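Long-range contact in ESX-1 secretion system protein EccA1 (Mycobacterium tuberculosis, PDB 4F3V), which is an ATPase of the ESX-1 type VII secretion system that may power export of virulence factors, represented here by its N-terminal domain: residues 150-155 with 182-187. Sequence-based numbering, arbitrary orientation.
Sequences RWTDVI and ANLALF. With SO4 (sulfate ion), chain F.
The buried indole of W151 lies flat against N183. CB of N183 stands 3.4 Å from the centroid of the five-membered ring of W151, 14° off the ring normal, a CH-pi contact over the face. The amide continues the stack along the CE2-CZ2-CH2 side of the six-membered ring: its plane is only 5° from that of the indole, and ND2 of N183 comes 3.4 Å from CZ2 of W151. That ND2 donates to the carbonyl of V179 one turn back, which fixes the amide's rotation.

L184 extends the tight packing, its CG 3.9 Å from CB of W151 and its CD1 meeting CD1 of I155 tip to tip at 3.8 Å. The loose side is at T152, whose CG2 reaches CD1 of L184 at 4.1 Å, and at exposed L186. No hydrogen bond links the segments. Away from this seam, NE (2.7 Å) and NH2 of R150 grip OD2 of D153; NH1 binds sulfate O2 at 2.8 Å and NH2 sulfate O3 at 3.0 Å.

A185, with positive phi, ends helix 167-183 in a Schellman motif, A185 N bonding to A182 O. W151 and I155 also touch A180, and I155 H177, consistent with an antiparallel helix pair of the kind that builds TPR domains.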
ATOM      1  N   ARG A 150       7.385   8.724  -9.773  1.00 16.80           N
ATOM      2  CA  ARG A 150       8.581   9.444  -9.402  1.00 16.68           C
ATOM      3  C   ARG A 150       9.700   8.446  -9.081  1.00 17.20           C
ATOM      4  O   ARG A 150      10.054   8.231  -7.917  1.00 15.88           O
ATOM      5  CB  ARG A 150       8.264  10.378  -8.239  1.00 16.64           C
ATOM      6  CG  ARG A 150       7.450  11.575  -8.706  1.00 17.39           C
ATOM      7  CD  ARG A 150       7.063  12.485  -7.547  1.00 17.97           C
ATOM      8  NE  ARG A 150       8.210  13.158  -6.936  1.00 18.30           N
ATOM      9  CZ  ARG A 150       8.126  14.259  -6.179  1.00 19.14           C
ATOM     10  NH1 ARG A 150       6.951  14.834  -5.923  1.00 19.10           N
ATOM     11  NH2 ARG A 150       9.228  14.798  -5.690  1.00 19.34           N
ATOM     12  N   TRP A 151      10.211   7.808 -10.135  1.00 17.08           N
ATOM     13  CA  TRP A 151      11.058   6.633  -9.957  1.00 17.82           C
ATOM     14  C   TRP A 151      12.370   6.918  -9.295  1.00 17.90           C
ATOM     15  O   TRP A 151      12.832   6.102  -8.524  1.00 18.67           O
ATOM     16  CB  TRP A 151      11.272   5.916 -11.283  1.00 17.76           C
ATOM     17  CG  TRP A 151       9.948   5.579 -11.924  1.00 17.95           C
ATOM     18  CD1 TRP A 151       9.436   6.072 -13.108  1.00 18.34           C
ATOM     19  CD2 TRP A 151       8.892   4.711 -11.382  1.00 18.11           C
ATOM     20  NE1 TRP A 151       8.179   5.558 -13.349  1.00 18.71           N
ATOM     21  CE2 TRP A 151       7.800   4.732 -12.353  1.00 18.65           C
ATOM     22  CE3 TRP A 151       8.779   3.904 -10.267  1.00 17.94           C
ATOM     23  CZ2 TRP A 151       6.631   3.999 -12.167  1.00 18.83           C
ATOM     24  CZ3 TRP A 151       7.602   3.189 -10.077  1.00 18.29           C
ATOM     25  CH2 TRP A 151       6.552   3.215 -11.024  1.00 18.52           C
ATOM     26  N   THR A 152      12.981   8.060  -9.576  1.00 17.93           N
ATOM     27  CA  THR A 152      14.231   8.402  -8.907  1.00 19.04           C
ATOM     28  C   THR A 152      14.005   8.661  -7.391  1.00 18.64           C
ATOM     29  O   THR A 152      14.852   8.320  -6.585  1.00 18.31           O
ATOM     30  CB  THR A 152      14.900   9.612  -9.573  1.00 19.76           C
ATOM     31  OG1 THR A 152      13.927  10.660  -9.711  1.00 20.92           O
ATOM     32  CG2 THR A 152      15.402   9.236 -10.973  1.00 19.91           C
ATOM     33  N   ASP A 153      12.839   9.194  -7.011  1.00 18.67           N
ATOM     34  CA  ASP A 153      12.529   9.411  -5.578  1.00 18.79           C
ATOM     35  C   ASP A 153      12.265   8.048  -4.894  1.00 18.21           C
ATOM     36  O   ASP A 153      12.665   7.834  -3.736  1.00 17.78           O
ATOM     37  CB  ASP A 153      11.334  10.345  -5.417  1.00 19.08           C
ATOM     38  CG  ASP A 153      11.624  11.765  -5.890  1.00 21.24           C
ATOM     39  OD1 ASP A 153      12.706  12.279  -5.554  1.00 22.68           O
ATOM     40  OD2 ASP A 153      10.761  12.381  -6.570  1.00 21.26           O
ATOM     41  N   VAL A 154      11.637   7.117  -5.618  1.00 17.54           N
ATOM     42  CA  VAL A 154      11.480   5.760  -5.124  1.00 17.14           C
ATOM     43  C   VAL A 154      12.846   5.181  -4.771  1.00 17.94           C
ATOM     44  O   VAL A 154      13.061   4.726  -3.657  1.00 17.11           O
ATOM     45  CB  VAL A 154      10.757   4.845  -6.135  1.00 17.87           C
ATOM     46  CG1 VAL A 154      10.902   3.376  -5.719  1.00 17.71           C
ATOM     47  CG2 VAL A 154       9.275   5.240  -6.255  1.00 16.68           C
ATOM     48  N   ILE A 155      13.776   5.238  -5.708  1.00 18.96           N
ATOM     49  CA  ILE A 155      15.108   4.680  -5.487  1.00 20.49           C
ATOM     50  C   ILE A 155      15.785   5.350  -4.268  1.00 21.61           C
ATOM     51  O   ILE A 155      16.326   4.667  -3.404  1.00 20.76           O
ATOM     52  CB  ILE A 155      15.978   4.774  -6.755  1.00 21.13           C
ATOM     53  CG1 ILE A 155      15.414   3.814  -7.833  1.00 21.64           C
ATOM     54  CG2 ILE A 155      17.458   4.525  -6.425  1.00 21.88           C
ATOM     55  CD1 ILE A 155      15.994   3.957  -9.225  1.00 21.04           C
ATOM     56  N   ALA A 182      13.314  -0.515 -14.012  1.00 20.64           N
ATOM     57  CA  ALA A 182      12.642  -0.867 -15.269  1.00 20.89           C
ATOM     58  C   ALA A 182      11.975   0.339 -15.931  1.00 21.70           C
ATOM     59  O   ALA A 182      12.122   0.544 -17.140  1.00 22.77           O
ATOM     60  CB  ALA A 182      11.637  -1.973 -15.019  1.00 19.92           C
ATOM     61  N   ASN A 183      11.295   1.154 -15.133  1.00 21.45           N
ATOM     62  CA  ASN A 183      10.618   2.328 -15.649  1.00 22.24           C
ATOM     63  C   ASN A 183      11.578   3.426 -16.130  1.00 23.15           C
ATOM     64  O   ASN A 183      11.166   4.342 -16.836  1.00 23.93           O
ATOM     65  CB  ASN A 183       9.635   2.862 -14.603  1.00 22.04           C
ATOM     66  CG  ASN A 183       8.312   2.111 -14.599  1.00 21.92           C
ATOM     67  OD1 ASN A 183       7.486   2.324 -15.471  1.00 23.30           O
ATOM     68  ND2 ASN A 183       8.105   1.250 -13.619  1.00 20.71           N
ATOM     69  N   LEU A 184      12.836   3.342 -15.699  1.00 23.07           N
ATOM     70  CA  LEU A 184      13.899   4.221 -16.154  1.00 23.98           C
ATOM     71  C   LEU A 184      14.752   3.568 -17.274  1.00 25.46           C
ATOM     72  O   LEU A 184      15.822   4.077 -17.628  1.00 26.73           O
ATOM     73  CB  LEU A 184      14.792   4.618 -14.971  1.00 23.18           C
ATOM     74  CG  LEU A 184      14.145   5.491 -13.880  1.00 22.53           C
ATOM     75  CD1 LEU A 184      14.963   5.483 -12.589  1.00 21.37           C
ATOM     76  CD2 LEU A 184      13.908   6.915 -14.393  1.00 23.53           C
ATOM     77  N   ALA A 185      14.266   2.461 -17.827  1.00 25.48           N
ATOM     78  CA  ALA A 185      14.940   1.752 -18.914  1.00 26.53           C
ATOM     79  C   ALA A 185      16.298   1.155 -18.520  1.00 27.08           C
ATOM     80  O   ALA A 185      17.140   0.884 -19.382  1.00 28.59           O
ATOM     81  CB  ALA A 185      15.082   2.663 -20.142  1.00 28.41           C
ATOM     82  N   LEU A 186      16.477   0.924 -17.217  1.00 26.40           N
ATOM     83  CA  LEU A 186      17.665   0.280 -16.670  1.00 26.76           C
ATOM     84  C   LEU A 186      17.332  -1.199 -16.524  1.00 26.63           C
ATOM     85  O   LEU A 186      17.197  -1.730 -15.425  1.00 24.88           O
ATOM     86  CB  LEU A 186      18.034   0.903 -15.325  1.00 26.24           C
ATOM     87  CG  LEU A 186      18.300   2.414 -15.336  1.00 26.41           C
ATOM     88  CD1 LEU A 186      18.649   2.919 -13.949  1.00 25.76           C
ATOM     89  CD2 LEU A 186      19.389   2.798 -16.324  1.00 28.28           C
ATOM     90  N   PHE A 187      17.189  -1.843 -17.671  1.00 26.75           N
ATOM     91  CA  PHE A 187      16.540  -3.129 -17.743  1.00 26.80           C
ATOM     92  C   PHE A 187      17.364  -4.272 -17.141  1.00 26.90           C
ATOM     93  O   PHE A 187      16.801  -5.182 -16.522  1.00 24.61           O
ATOM     94  CB  PHE A 187      16.174  -3.438 -19.210  1.00 28.08           C
ATOM     95  CG  PHE A 187      15.140  -2.498 -19.793  1.00 28.91           C
ATOM     96  CD1 PHE A 187      13.914  -2.338 -19.167  1.00 28.61           C
ATOM     97  CD2 PHE A 187      15.393  -1.765 -20.949  1.00 30.71           C
ATOM     98  CE1 PHE A 187      12.947  -1.483 -19.685  1.00 28.37           C
ATOM     99  CE2 PHE A 187      14.433  -0.900 -21.462  1.00 31.43           C
ATOM    100  CZ  PHE A 187      13.205  -0.776 -20.822  1.00 30.00           C
TER
HETATM  101  S   SO4 F1004       7.974  17.621  -4.055  1.00 63.44           S
HETATM  102  O1  SO4 F1004       9.201  18.028  -4.790  1.00 64.43           O
HETATM  103  O2  SO4 F1004       6.877  17.465  -5.030  1.00 51.80           O
HETATM  104  O3  SO4 F1004       8.256  16.365  -3.287  1.00 62.04           O
HETATM  105  O4  SO4 F1004       7.578  18.677  -3.102  1.00 66.57           O